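Local coordinates for uncharacterized protein (Bacteroides caccae, PDB 4L7A), which is of unknown function but is probably a zinc-dependent metallopeptidase, at residues 70-75 with 257-262; 77-82 with 252-257; 204-209 with 246-251. All coordinates share one frame; numbering follows the deposited sequence.

Contact 1: 70-75 with 257-262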
ATOM      1  N   LYS A  70       6.768  -4.286  -7.464  1.00 21.61           N
ATOM      2  CA  LYS A  70       6.366  -4.050  -8.829  1.00 22.95           C
ATOM      3  C   LYS A  70       5.356  -5.071  -9.253  1.00 22.70           C
ATOM      4  O   LYS A  70       4.327  -4.731  -9.845  1.00 24.37           O
ATOM      5  CB  LYS A  70       7.567  -4.100  -9.756  1.00 24.88           C
ATOM      6  CG  LYS A  70       7.234  -3.939 -11.249  1.00 29.67           C
ATOM      7  CD  LYS A  70       8.517  -3.822 -12.083  1.00 33.28           C
ATOM      8  CE  LYS A  70       8.374  -4.484 -13.465  1.00 39.35           C
ATOM      9  NZ  LYS A  70       7.362  -3.749 -14.301  1.00 40.14           N
ATOM     10  N   HIS A  71       5.597  -6.316  -8.897  1.00 21.95           N
ATOM     11  CA  HIS A  71       4.668  -7.422  -9.264  1.00 23.49           C
ATOM     12  C   HIS A  71       3.277  -7.331  -8.630  1.00 22.52           C
ATOM     13  O   HIS A  71       2.266  -7.616  -9.285  1.00 22.25           O
ATOM     14  CB  HIS A  71       5.257  -8.776  -8.884  1.00 24.26           C
ATOM     15  CG  HIS A  71       4.487  -9.926  -9.426  1.00 24.72           C
ATOM     16  ND1 HIS A  71       4.473 -10.229 -10.776  1.00 25.86           N
ATOM     17  CD2 HIS A  71       3.676 -10.823  -8.823  1.00 24.26           C
ATOM     18  CE1 HIS A  71       3.721 -11.293 -10.974  1.00 25.25           C
ATOM     19  NE2 HIS A  71       3.220 -11.670  -9.808  1.00 26.15           N
ATOM     20  N   CYS A  72       3.243  -6.896  -7.371  1.00 22.00           N
ATOM     21  CA  CYS A  72       2.012  -6.943  -6.559  1.00 22.04           C
ATOM     22  C   CYS A  72       1.193  -5.649  -6.494  1.00 21.53           C
ATOM     23  O   CYS A  72       0.002  -5.671  -6.111  1.00 25.31           O
ATOM     24  CB  CYS A  72       2.362  -7.375  -5.163  1.00 21.45           C
ATOM     25  SG  CYS A  72       3.039  -9.035  -5.114  1.00 23.83           S
ATOM     26  N   TRP A  73       1.800  -4.545  -6.870  1.00 20.35           N
ATOM     27  CA  TRP A  73       1.113  -3.250  -6.940  1.00 20.12           C
ATOM     28  C   TRP A  73       1.205  -2.682  -8.362  1.00 20.86           C
ATOM     29  O   TRP A  73       0.183  -2.633  -9.077  1.00 20.63           O
ATOM     30  CB  TRP A  73       1.553  -2.285  -5.827  1.00 19.79           C
ATOM     31  CG  TRP A  73       1.491  -0.867  -6.231  1.00 20.81           C
ATOM     32  CD1 TRP A  73       0.431  -0.195  -6.771  1.00 22.59           C
ATOM     33  CD2 TRP A  73       2.567   0.036  -6.201  1.00 20.52           C
ATOM     34  NE1 TRP A  73       0.822   1.084  -7.124  1.00 22.28           N
ATOM     35  CE2 TRP A  73       2.131   1.241  -6.741  1.00 22.29           C
ATOM     36  CE3 TRP A  73       3.870  -0.044  -5.711  1.00 22.29           C
ATOM     37  CZ2 TRP A  73       2.962   2.377  -6.797  1.00 21.98           C
ATOM     38  CZ3 TRP A  73       4.714   1.086  -5.839  1.00 22.12           C
ATOM     39  CH2 TRP A  73       4.238   2.253  -6.381  1.00 20.72           C
ATOM     40  N   LEU A  74       2.415  -2.340  -8.819  1.00 21.55           N
ATOM     41  CA  LEU A  74       2.551  -1.591 -10.060  1.00 20.92           C
ATOM     42  C   LEU A  74       1.995  -2.358 -11.253  1.00 21.60           C
ATOM     43  O   LEU A  74       1.186  -1.833 -11.966  1.00 22.10           O
ATOM     44  CB  LEU A  74       3.989  -1.223 -10.324  1.00 22.44           C
ATOM     45  CG  LEU A  74       4.577  -0.114  -9.471  1.00 22.48           C
ATOM     46  CD1 LEU A  74       6.085  -0.113  -9.604  1.00 24.03           C
ATOM     47  CD2 LEU A  74       4.053   1.229  -9.876  1.00 22.37           C
ATOM     48  N   GLU A  75       2.332  -3.635 -11.371  1.00 21.59           N
ATOM     49  CA  GLU A  75       1.792  -4.464 -12.422  1.00 24.76           C
ATOM     50  C   GLU A  75       0.319  -4.812 -12.275  1.00 24.35           C
ATOM     51  O   GLU A  75      -0.336  -5.102 -13.284  1.00 25.54           O
ATOM     52  CB  GLU A  75       2.614  -5.731 -12.632  1.00 27.37           C
ATOM     53  CG  GLU A  75       3.933  -5.463 -13.365  1.00 30.68           C
ATOM     54  CD  GLU A  75       4.714  -6.761 -13.577  1.00 34.13           C
ATOM     55  OE1 GLU A  75       4.124  -7.817 -13.882  1.00 41.42           O
ATOM     56  OE2 GLU A  75       5.910  -6.748 -13.381  1.00 39.58           O
ATOM     57  N   ARG A 257      -4.128 -12.702  -6.718  1.00 24.52           N
ATOM     58  CA  ARG A 257      -3.458 -13.669  -7.552  1.00 25.37           C
ATOM     59  C   ARG A 257      -1.973 -13.371  -7.549  1.00 25.67           C
ATOM     60  O   ARG A 257      -1.129 -14.274  -7.446  1.00 25.00           O
ATOM     61  CB  ARG A 257      -3.992 -13.592  -8.983  1.00 26.93           C
ATOM     62  CG  ARG A 257      -3.595 -14.730  -9.853  1.00 27.58           C
ATOM     63  CD  ARG A 257      -3.785 -14.437 -11.356  1.00 28.32           C
ATOM     64  NE  ARG A 257      -2.743 -13.548 -11.871  1.00 26.52           N
ATOM     65  CZ  ARG A 257      -2.920 -12.375 -12.482  1.00 26.73           C
ATOM     66  NH1 ARG A 257      -4.106 -11.850 -12.702  1.00 27.71           N
ATOM     67  NH2 ARG A 257      -1.868 -11.712 -12.915  1.00 27.45           N
ATOM     68  N   ARG A 258      -1.644 -12.095  -7.673  1.00 24.60           N
ATOM     69  CA  ARG A 258      -0.235 -11.706  -7.736  1.00 24.06           C
ATOM     70  C   ARG A 258       0.553 -11.922  -6.436  1.00 22.92           C
ATOM     71  O   ARG A 258       1.680 -12.424  -6.472  1.00 22.16           O
ATOM     72  CB  ARG A 258      -0.111 -10.281  -8.263  1.00 23.82           C
ATOM     73  CG  ARG A 258      -0.307 -10.199  -9.778  1.00 23.30           C
ATOM     74  CD  ARG A 258      -0.552  -8.776 -10.185  1.00 23.48           C
ATOM     75  NE  ARG A 258      -0.576  -8.702 -11.637  1.00 23.63           N
ATOM     76  CZ  ARG A 258       0.501  -8.709 -12.401  1.00 23.51           C
ATOM     77  NH1 ARG A 258       1.723  -8.720 -11.875  1.00 23.31           N
ATOM     78  NH2 ARG A 258       0.347  -8.686 -13.709  1.00 23.78           N
ATOM     79  N   THR A 259      -0.033 -11.609  -5.301  1.00 23.81           N
ATOM     80  CA  THR A 259       0.670 -11.826  -4.016  1.00 25.30           C
ATOM     81  C   THR A 259       0.808 -13.331  -3.707  1.00 26.75           C
ATOM     82  O   THR A 259       1.742 -13.727  -3.026  1.00 28.13           O
ATOM     83  CB  THR A 259      -0.003 -11.127  -2.824  1.00 25.23           C
ATOM     84  OG1 THR A 259      -1.384 -11.433  -2.793  1.00 25.39           O
ATOM     85  CG2 THR A 259       0.115  -9.655  -2.929  1.00 26.04           C
ATOM     86  N   ASN A 260      -0.061 -14.168  -4.254  1.00 27.95           N
ATOM     87  CA  ASN A 260       0.161 -15.625  -4.138  1.00 32.14           C
ATOM     88  C   ASN A 260       1.218 -16.188  -5.062  1.00 31.15           C
ATOM     89  O   ASN A 260       1.615 -17.311  -4.887  1.00 31.98           O
ATOM     90  CB  ASN A 260      -1.112 -16.420  -4.397  1.00 36.18           C
ATOM     91  CG  ASN A 260      -2.000 -16.502  -3.175  1.00 43.03           C
ATOM     92  OD1 ASN A 260      -1.557 -16.335  -2.010  1.00 44.76           O
ATOM     93  ND2 ASN A 260      -3.286 -16.739  -3.426  1.00 46.11           N
ATOM     94  N   GLU A 261       1.639 -15.401  -6.044  1.00 29.87           N
ATOM     95  CA  GLU A 261       2.660 -15.765  -7.022  1.00 29.86           C
ATOM     96  C   GLU A 261       4.065 -15.344  -6.596  1.00 27.80           C
ATOM     97  O   GLU A 261       5.017 -15.576  -7.337  1.00 29.36           O
ATOM     98  CB  GLU A 261       2.379 -15.044  -8.348  1.00 31.24           C
ATOM     99  CG  GLU A 261       1.308 -15.680  -9.139  1.00 33.84           C
ATOM    100  CD  GLU A 261       0.814 -14.816 -10.282  1.00 34.23           C
ATOM    101  OE1 GLU A 261       1.409 -13.741 -10.586  1.00 36.52           O
ATOM    102  OE2 GLU A 261      -0.207 -15.207 -10.845  1.00 32.93           O
ATOM    103  N   ILE A 262       4.228 -14.770  -5.413  1.00 25.34           N
ATOM    104  CA  ILE A 262       5.541 -14.244  -5.040  1.00 27.06           C
ATOM    105  C   ILE A 262       6.667 -15.293  -5.172  1.00 28.18           C
ATOM    106  O   ILE A 262       7.708 -14.998  -5.738  1.00 25.88           O
ATOM    107  CB  ILE A 262       5.498 -13.573  -3.645  1.00 27.70           C
ATOM    108  CG1 ILE A 262       4.807 -12.232  -3.780  1.00 28.23           C
ATOM    109  CG2 ILE A 262       6.892 -13.421  -3.049  1.00 28.42           C
ATOM    110  CD1 ILE A 262       4.500 -11.544  -2.461  1.00 29.45           C
TER

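Contact 2: 77-82 with 252-257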
ATOM      1  N   TYR A  77      -2.080  -2.744 -10.923  1.00 22.02           N
ATOM      2  CA  TYR A  77      -2.695  -1.522 -11.380  1.00 21.40           C
ATOM      3  C   TYR A  77      -2.597  -1.424 -12.906  1.00 22.59           C
ATOM      4  O   TYR A  77      -3.591  -1.075 -13.543  1.00 22.92           O
ATOM      5  CB  TYR A  77      -2.048  -0.320 -10.708  1.00 19.81           C
ATOM      6  CG  TYR A  77      -2.495  -0.014  -9.274  1.00 18.95           C
ATOM      7  CD1 TYR A  77      -2.979  -0.998  -8.416  1.00 19.33           C
ATOM      8  CD2 TYR A  77      -2.394   1.304  -8.765  1.00 19.33           C
ATOM      9  CE1 TYR A  77      -3.391  -0.681  -7.077  1.00 18.76           C
ATOM     10  CE2 TYR A  77      -2.749   1.618  -7.478  1.00 19.04           C
ATOM     11  CZ  TYR A  77      -3.262   0.627  -6.632  1.00 17.77           C
ATOM     12  OH  TYR A  77      -3.637   0.993  -5.392  1.00 16.50           O
ATOM     13  N   ASP A  78      -1.445  -1.775 -13.484  1.00 23.68           N
ATOM     14  CA  ASP A  78      -1.307  -1.740 -14.931  1.00 26.02           C
ATOM     15  C   ASP A  78      -2.285  -2.709 -15.564  1.00 27.16           C
ATOM     16  O   ASP A  78      -2.982  -2.342 -16.479  1.00 27.06           O
ATOM     17  CB  ASP A  78       0.087  -2.159 -15.421  1.00 28.13           C
ATOM     18  CG  ASP A  78       1.157  -1.122 -15.176  1.00 28.73           C
ATOM     19  OD1 ASP A  78       0.838   0.062 -14.932  1.00 29.14           O
ATOM     20  OD2 ASP A  78       2.352  -1.513 -15.271  1.00 30.54           O
ATOM     21  N   GLU A  79      -2.341  -3.942 -15.060  1.00 28.17           N
ATOM     22  CA  GLU A  79      -3.221  -4.961 -15.629  1.00 28.40           C
ATOM     23  C   GLU A  79      -4.695  -4.533 -15.663  1.00 27.49           C
ATOM     24  O   GLU A  79      -5.404  -4.785 -16.617  1.00 25.59           O
ATOM     25  CB  GLU A  79      -3.102  -6.257 -14.822  1.00 27.72           C
ATOM     26  CG  GLU A  79      -3.718  -7.469 -15.482  1.00 29.18           C
ATOM     27  CD  GLU A  79      -3.556  -8.736 -14.625  1.00 29.69           C
ATOM     28  OE1 GLU A  79      -2.469  -9.029 -14.078  1.00 29.58           O
ATOM     29  OE2 GLU A  79      -4.550  -9.429 -14.472  1.00 29.84           O
ATOM     30  N   VAL A  80      -5.169  -3.907 -14.599  1.00 27.13           N
ATOM     31  CA  VAL A  80      -6.577  -3.560 -14.543  1.00 25.79           C
ATOM     32  C   VAL A  80      -6.902  -2.158 -15.029  1.00 26.98           C
ATOM     33  O   VAL A  80      -7.933  -1.972 -15.644  1.00 25.99           O
ATOM     34  CB  VAL A  80      -7.096  -3.767 -13.140  1.00 24.97           C
ATOM     35  CG1 VAL A  80      -8.590  -3.412 -13.050  1.00 24.87           C
ATOM     36  CG2 VAL A  80      -6.881  -5.248 -12.771  1.00 23.34           C
ATOM     37  N   GLY A  81      -6.066  -1.163 -14.734  1.00 26.11           N
ATOM     38  CA  GLY A  81      -6.393   0.240 -15.091  1.00 25.41           C
ATOM     39  C   GLY A  81      -5.571   0.839 -16.223  1.00 26.35           C
ATOM     40  O   GLY A  81      -5.898   1.882 -16.724  1.00 26.63           O
ATOM     41  N   GLY A  82      -4.482   0.188 -16.617  1.00 27.17           N
ATOM     42  CA  GLY A  82      -3.612   0.750 -17.638  1.00 27.77           C
ATOM     43  C   GLY A  82      -2.532   1.610 -16.994  1.00 28.31           C
ATOM     44  O   GLY A  82      -2.643   2.029 -15.843  1.00 26.76           O
ATOM     45  N   ARG A 252      -9.020  -6.156  -6.973  1.00 20.94           N
ATOM     46  CA  ARG A 252      -8.839  -6.972  -5.746  1.00 22.02           C
ATOM     47  C   ARG A 252      -8.358  -8.410  -6.051  1.00 22.83           C
ATOM     48  O   ARG A 252      -7.441  -8.914  -5.397  1.00 20.18           O
ATOM     49  CB  ARG A 252     -10.131  -7.007  -4.911  1.00 22.80           C
ATOM     50  CG  ARG A 252     -10.040  -7.918  -3.666  1.00 22.77           C
ATOM     51  CD  ARG A 252     -11.422  -8.062  -2.990  1.00 24.38           C
ATOM     52  NE  ARG A 252     -12.342  -8.734  -3.889  1.00 24.54           N
ATOM     53  CZ  ARG A 252     -12.443 -10.070  -3.996  1.00 27.86           C
ATOM     54  NH1 ARG A 252     -11.709 -10.866  -3.246  1.00 26.76           N
ATOM     55  NH2 ARG A 252     -13.282 -10.627  -4.869  1.00 28.30           N
ATOM     56  N   LYS A 253      -8.972  -9.039  -7.054  1.00 23.78           N
ATOM     57  CA  LYS A 253      -8.656 -10.412  -7.410  1.00 25.15           C
ATOM     58  C   LYS A 253      -7.302 -10.520  -8.041  1.00 23.43           C
ATOM     59  O   LYS A 253      -6.574 -11.459  -7.760  1.00 23.81           O
ATOM     60  CB  LYS A 253      -9.707 -10.993  -8.344  1.00 29.15           C
ATOM     61  CG  LYS A 253     -10.977 -11.398  -7.611  1.00 35.75           C
ATOM     62  CD  LYS A 253     -12.258 -11.098  -8.416  1.00 43.11           C
ATOM     63  CE  LYS A 253     -12.421 -11.998  -9.615  1.00 48.87           C
ATOM     64  NZ  LYS A 253     -13.157 -13.204  -9.236  1.00 55.22           N
ATOM     65  N   VAL A 254      -6.969  -9.555  -8.886  1.00 21.93           N
ATOM     66  CA  VAL A 254      -5.667  -9.536  -9.532  1.00 22.67           C
ATOM     67  C   VAL A 254      -4.533  -9.353  -8.496  1.00 21.57           C
ATOM     68  O   VAL A 254      -3.541 -10.063  -8.542  1.00 23.66           O
ATOM     69  CB  VAL A 254      -5.634  -8.499 -10.656  1.00 23.33           C
ATOM     70  CG1 VAL A 254      -4.204  -8.205 -11.103  1.00 22.83           C
ATOM     71  CG2 VAL A 254      -6.497  -9.013 -11.833  1.00 24.31           C
ATOM     72  N   ILE A 255      -4.735  -8.482  -7.525  1.00 19.98           N
ATOM     73  CA  ILE A 255      -3.781  -8.319  -6.429  1.00 19.41           C
ATOM     74  C   ILE A 255      -3.599  -9.624  -5.656  1.00 20.26           C
ATOM     75  O   ILE A 255      -2.464 -10.070  -5.468  1.00 19.43           O
ATOM     76  CB  ILE A 255      -4.202  -7.176  -5.486  1.00 18.78           C
ATOM     77  CG1 ILE A 255      -3.940  -5.850  -6.214  1.00 18.03           C
ATOM     78  CG2 ILE A 255      -3.420  -7.245  -4.132  1.00 19.22           C
ATOM     79  CD1 ILE A 255      -4.508  -4.624  -5.606  1.00 19.35           C
ATOM     80  N   ALA A 256      -4.709 -10.286  -5.280  1.00 21.07           N
ATOM     81  CA  ALA A 256      -4.619 -11.560  -4.599  1.00 21.87           C
ATOM     82  C   ALA A 256      -3.879 -12.640  -5.418  1.00 23.50           C
ATOM     83  O   ALA A 256      -3.082 -13.409  -4.861  1.00 24.68           O
ATOM     84  CB  ALA A 256      -6.017 -12.083  -4.201  1.00 22.74           C
ATOM     85  N   ARG A 257      -4.128 -12.702  -6.718  1.00 24.52           N
ATOM     86  CA  ARG A 257      -3.458 -13.669  -7.552  1.00 25.37           C
ATOM     87  C   ARG A 257      -1.973 -13.371  -7.549  1.00 25.67           C
ATOM     88  O   ARG A 257      -1.129 -14.274  -7.446  1.00 25.00           O
ATOM     89  CB  ARG A 257      -3.992 -13.592  -8.983  1.00 26.93           C
ATOM     90  CG  ARG A 257      -3.595 -14.730  -9.853  1.00 27.58           C
ATOM     91  CD  ARG A 257      -3.785 -14.437 -11.356  1.00 28.32           C
ATOM     92  NE  ARG A 257      -2.743 -13.548 -11.871  1.00 26.52           N
ATOM     93  CZ  ARG A 257      -2.920 -12.375 -12.482  1.00 26.73           C
ATOM     94  NH1 ARG A 257      -4.106 -11.850 -12.702  1.00 27.71           N
ATOM     95  NH2 ARG A 257      -1.868 -11.712 -12.915  1.00 27.45           N
TER

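Contact 3: 204-209 with 246-251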
ATOM      1  N   ALA A 204      -8.379   0.495   0.431  1.00 18.54           N
ATOM      2  CA  ALA A 204      -7.182  -0.248   0.773  1.00 17.44           C
ATOM      3  C   ALA A 204      -7.490  -1.582   1.453  1.00 19.10           C
ATOM      4  O   ALA A 204      -6.778  -2.589   1.204  1.00 18.73           O
ATOM      5  CB  ALA A 204      -6.308   0.560   1.690  1.00 17.54           C
ATOM      6  N   CYS A 205      -8.499  -1.588   2.310  1.00 17.20           N
ATOM      7  CA  CYS A 205      -8.926  -2.874   2.927  1.00 17.97           C
ATOM      8  C   CYS A 205      -9.534  -3.812   1.886  1.00 17.34           C
ATOM      9  O   CYS A 205      -9.215  -5.007   1.829  1.00 16.47           O
ATOM     10  CB  CYS A 205      -9.900  -2.656   4.065  1.00 17.78           C
ATOM     11  SG  CYS A 205      -9.169  -1.827   5.530  1.00 21.06           S
ATOM     12  N   PHE A 206     -10.400  -3.273   1.041  1.00 18.20           N
ATOM     13  CA  PHE A 206     -11.016  -4.081   0.031  1.00 18.89           C
ATOM     14  C   PHE A 206      -9.967  -4.697  -0.890  1.00 20.80           C
ATOM     15  O   PHE A 206     -10.064  -5.891  -1.218  1.00 21.29           O
ATOM     16  CB  PHE A 206     -12.024  -3.280  -0.798  1.00 20.26           C
ATOM     17  CG  PHE A 206     -12.807  -4.125  -1.747  1.00 20.32           C
ATOM     18  CD1 PHE A 206     -13.720  -5.058  -1.266  1.00 20.17           C
ATOM     19  CD2 PHE A 206     -12.605  -4.024  -3.105  1.00 20.31           C
ATOM     20  CE1 PHE A 206     -14.457  -5.884  -2.129  1.00 20.51           C
ATOM     21  CE2 PHE A 206     -13.345  -4.824  -3.987  1.00 20.95           C
ATOM     22  CZ  PHE A 206     -14.286  -5.765  -3.486  1.00 21.78           C
ATOM     23  N   LEU A 207      -8.938  -3.925  -1.259  1.00 18.93           N
ATOM     24  CA  LEU A 207      -7.959  -4.432  -2.172  1.00 19.05           C
ATOM     25  C   LEU A 207      -7.005  -5.454  -1.564  1.00 18.63           C
ATOM     26  O   LEU A 207      -6.536  -6.284  -2.272  1.00 19.97           O
ATOM     27  CB  LEU A 207      -7.166  -3.284  -2.843  1.00 19.65           C
ATOM     28  CG  LEU A 207      -7.941  -2.393  -3.793  1.00 21.29           C
ATOM     29  CD1 LEU A 207      -7.010  -1.326  -4.431  1.00 22.03           C
ATOM     30  CD2 LEU A 207      -8.571  -3.270  -4.887  1.00 22.78           C
ATOM     31  N   THR A 208      -6.713  -5.375  -0.266  1.00 18.65           N
ATOM     32  CA  THR A 208      -5.687  -6.189   0.352  1.00 17.84           C
ATOM     33  C   THR A 208      -6.228  -7.333   1.266  1.00 18.57           C
ATOM     34  O   THR A 208      -5.583  -8.362   1.366  1.00 17.78           O
ATOM     35  CB  THR A 208      -4.720  -5.362   1.220  1.00 17.25           C
ATOM     36  OG1 THR A 208      -5.429  -4.673   2.258  1.00 15.72           O
ATOM     37  CG2 THR A 208      -3.992  -4.357   0.401  1.00 18.00           C
ATOM     38  N   TYR A 209      -7.405  -7.157   1.887  1.00 19.85           N
ATOM     39  CA  TYR A 209      -7.979  -8.199   2.785  1.00 20.10           C
ATOM     40  C   TYR A 209      -8.397  -9.471   2.017  1.00 21.38           C
ATOM     41  O   TYR A 209      -9.121  -9.369   1.016  1.00 21.88           O
ATOM     42  CB  TYR A 209      -9.208  -7.676   3.514  1.00 19.87           C
ATOM     43  CG  TYR A 209      -8.952  -6.753   4.692  1.00 20.70           C
ATOM     44  CD1 TYR A 209      -7.729  -6.125   4.870  1.00 20.61           C
ATOM     45  CD2 TYR A 209     -10.002  -6.394   5.547  1.00 20.11           C
ATOM     46  CE1 TYR A 209      -7.504  -5.279   5.957  1.00 21.34           C
ATOM     47  CE2 TYR A 209      -9.789  -5.535   6.622  1.00 20.73           C
ATOM     48  CZ  TYR A 209      -8.550  -4.998   6.832  1.00 20.41           C
ATOM     49  OH  TYR A 209      -8.348  -4.146   7.865  1.00 18.23           O
ATOM     50  N   VAL A 246     -11.694   1.804 -13.674  1.00 24.04           N
ATOM     51  CA  VAL A 246     -11.109   0.651 -13.031  1.00 23.59           C
ATOM     52  C   VAL A 246     -12.236  -0.157 -12.420  1.00 23.23           C
ATOM     53  O   VAL A 246     -13.073   0.387 -11.716  1.00 22.31           O
ATOM     54  CB  VAL A 246     -10.125   1.107 -11.913  1.00 23.22           C
ATOM     55  CG1 VAL A 246      -9.830  -0.028 -10.954  1.00 24.02           C
ATOM     56  CG2 VAL A 246      -8.879   1.653 -12.501  1.00 24.57           C
ATOM     57  N   ASP A 247     -12.196  -1.460 -12.649  1.00 25.10           N
ATOM     58  CA  ASP A 247     -13.095  -2.420 -12.014  1.00 25.00           C
ATOM     59  C   ASP A 247     -12.418  -2.857 -10.681  1.00 22.98           C
ATOM     60  O   ASP A 247     -11.452  -3.620 -10.675  1.00 20.11           O
ATOM     61  CB  ASP A 247     -13.316  -3.579 -12.983  1.00 27.34           C
ATOM     62  CG  ASP A 247     -14.175  -4.700 -12.396  1.00 29.26           C
ATOM     63  OD1 ASP A 247     -14.398  -4.756 -11.151  1.00 29.01           O
ATOM     64  OD2 ASP A 247     -14.585  -5.575 -13.199  1.00 32.56           O
ATOM     65  N   LEU A 248     -12.922  -2.352  -9.570  1.00 22.21           N
ATOM     66  CA  LEU A 248     -12.265  -2.551  -8.325  1.00 23.43           C
ATOM     67  C   LEU A 248     -12.276  -4.042  -7.837  1.00 24.12           C
ATOM     68  O   LEU A 248     -11.273  -4.527  -7.291  1.00 22.07           O
ATOM     69  CB  LEU A 248     -12.896  -1.671  -7.248  1.00 24.65           C
ATOM     70  CG  LEU A 248     -12.081  -1.532  -5.948  1.00 25.50           C
ATOM     71  CD1 LEU A 248     -10.851  -0.697  -6.202  1.00 25.69           C
ATOM     72  CD2 LEU A 248     -12.910  -0.872  -4.856  1.00 27.02           C
ATOM     73  N   ASP A 249     -13.382  -4.754  -8.044  1.00 23.82           N
ATOM     74  CA  ASP A 249     -13.442  -6.190  -7.681  1.00 25.88           C
ATOM     75  C   ASP A 249     -12.400  -6.977  -8.462  1.00 24.99           C
ATOM     76  O   ASP A 249     -11.675  -7.804  -7.892  1.00 25.42           O
ATOM     77  CB  ASP A 249     -14.860  -6.807  -7.851  1.00 27.62           C
ATOM     78  CG  ASP A 249     -14.988  -8.185  -7.174  1.00 33.15           C
ATOM     79  OD1 ASP A 249     -14.551  -8.400  -5.985  1.00 37.65           O
ATOM     80  OD2 ASP A 249     -15.513  -9.105  -7.826  1.00 39.05           O
ATOM     81  N   LEU A 250     -12.287  -6.687  -9.750  1.00 23.48           N
ATOM     82  CA  LEU A 250     -11.266  -7.316 -10.559  1.00 23.65           C
ATOM     83  C   LEU A 250      -9.865  -6.998 -10.024  1.00 22.86           C
ATOM     84  O   LEU A 250      -9.012  -7.876  -9.974  1.00 22.15           O
ATOM     85  CB  LEU A 250     -11.406  -6.848 -12.001  1.00 24.28           C
ATOM     86  CG  LEU A 250     -10.384  -7.436 -12.955  1.00 25.74           C
ATOM     87  CD1 LEU A 250     -10.465  -8.962 -12.924  1.00 25.55           C
ATOM     88  CD2 LEU A 250     -10.585  -6.841 -14.420  1.00 26.66           C
ATOM     89  N   LEU A 251      -9.631  -5.730  -9.680  1.00 21.94           N
ATOM     90  CA  LEU A 251      -8.340  -5.302  -9.150  1.00 23.12           C
ATOM     91  C   LEU A 251      -8.034  -6.033  -7.844  1.00 21.34           C
ATOM     92  O   LEU A 251      -6.917  -6.504  -7.645  1.00 21.09           O
ATOM     93  CB  LEU A 251      -8.243  -3.775  -8.970  1.00 21.65           C
ATOM     94  CG  LEU A 251      -6.924  -3.191  -8.414  1.00 21.76           C
ATOM     95  CD1 LEU A 251      -5.745  -3.530  -9.260  1.00 22.27           C
ATOM     96  CD2 LEU A 251      -7.008  -1.705  -8.354  1.00 21.80           C
TER

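Contact 1: 70-75 with 257-262
NH1 of R258 is shared between two acceptors of helix 59-81. It gives a hydrogen bond to the carbonyl O of H71 at 2.9 Å, lying in the carbonyl plane on a lone pair. It also meets OE1 of E75 at 3.3 Å in a salt bridge, from above the carboxylate plane, which stands 78° from the guanidinium. The R258 chain is extended from CG to NE, and this carries the guanidinium from helix 248-260 to E75. NH1 also lies 3.2 Å above one face of the H71 imidazole. E75 CB covers one face of the guanidinium. E75 also has a second partner: its OE2 forms a salt bridge with K70 NZ at 3.5 Å, closing a network of K70, E75 and R258. NH2 of R258 forms a salt bridge with E79.

The H71 ring is also held from its edge. CG sits anti to the backbone N (chi1 -170°), which turns the ring toward the end of helix 248-260. There NE2 donates in the ring plane to the anti lone pair of E261 OE1 at 2.9 Å. OE2 of the same carboxylate takes a bond from R257 NE at 3.2 Å. Deeper in, C72 SG packs on T259 CG2 at 3.7 Å and on I262.

With an alanine in place of R258, the H71 carbonyl would probably lose this donor, and E75 and E79 an arginine partner each. A guanidinium over the imidazole is likely to disfavour a protonated H71, while the E261 carboxylate at its edge would favour one, so the two oppose each other.

Contact 2: 77-82 with 252-257
E79 and R257 meet end-on from opposite directions. NH2 of R257 donates to OE1 of E79 at 3.0 Å, and NH1 of R257 donates to OE2 of E79, also at 3.0 Å. Both bonds are nearly straight, and both use syn lone pairs. Carboxylate and guanidinium are almost coplanar, 18° apart. The bend of the arginine chain at chi3 (75°) lets it fold back to present this edge. With NE held by E261, all three guanidinium nitrogens of R257 are engaged. E79 OE1 has a second charged donor, NH2 of R258, and so accepts from two arginines.

Beside the ion pair, E79 OE2 lies 3.3 Å from CG2 of V254. The rest is apolar: the same methyl touches V80 CG2 at 3.9 Å as the two valines slide past each other, and I255 CD1 reaches the edge of the Y77 ring. The phenol OH of Y77 is satisfied by ND1 of H143.

The helix segments 77-81 and 252-257 run nearly antiparallel, at 151°, with axes 9.7 Å apart. Helix 131-153 borders them through H143 and F146, and helix 195-208 packs on I255 through L207.

Contact 3: 204-209 with 246-251
CD2 of L248 presses on CD2 of F206 at 3.6 Å, while the other methyl of L248, CD1, meets CD2 of L207 at 3.7 Å. L248 thus forks over two successive residues of helix 195-208. L207 CD2 also touches CG of L251 at 3.9 Å, one turn further along helix 248-260. L207 CD2 thus lies between L248 and L251, and L207 CD1 adds a contact with L251 CD2. No hydrogen bond crosses between the segments. The ring of F206 reaches over the start of helix 248-260, because its CG is anti to the backbone N (chi1 -173°). Its CZ comes 3.6 Å from OD1 of D249, an oblique approach.

That carboxylate is held by a salt bridge from D249 OD1 to R252 NH2. W214 meets the F206 ring edge-to-face, and L233 and K237 of helix 211-244 also touch F206. D247 is the N-cap of helix 248-260. Its OD1 accepts from L250 N at 3.2 Å, which fixes the first turn bearing L248. At the end of helix 195-208, T208 OG1 bonds back to A204 O at 2.7 Å.

The arrangement is apolar packing of leucines and F206 where the C-terminal turn of helix 195-208 meets the N-terminal turn of helix 248-260. A204 and T208 touch H144 and H143 of helix 131-153, which carries an HExxH sequence, consistent with a zinc peptidase of the Peptidase_MA clan.

How the contacts relate
From the N terminus, helix 59-81 supplies 70-75 first and 77-82 next. Contact 1 closes the longest loop, returning at 257-262. Contact 2 is nested inside it, returning at 252-257. Contact 3 opens later, at the end of helix 195-208, and closes at 246-251 after helix 211-244, so it is nested within both. None of the loops cross. Helix 248-260 takes part in all three: its first turns pack on helix 195-208, and along its length it also lies against helix 59-81. Contacts 1 and 2 share R257 and are joined by the R258 to E79 salt bridge, their centres about 8 Å apart. Contacts 2 and 3 touch where R252 packs on F206 and L207.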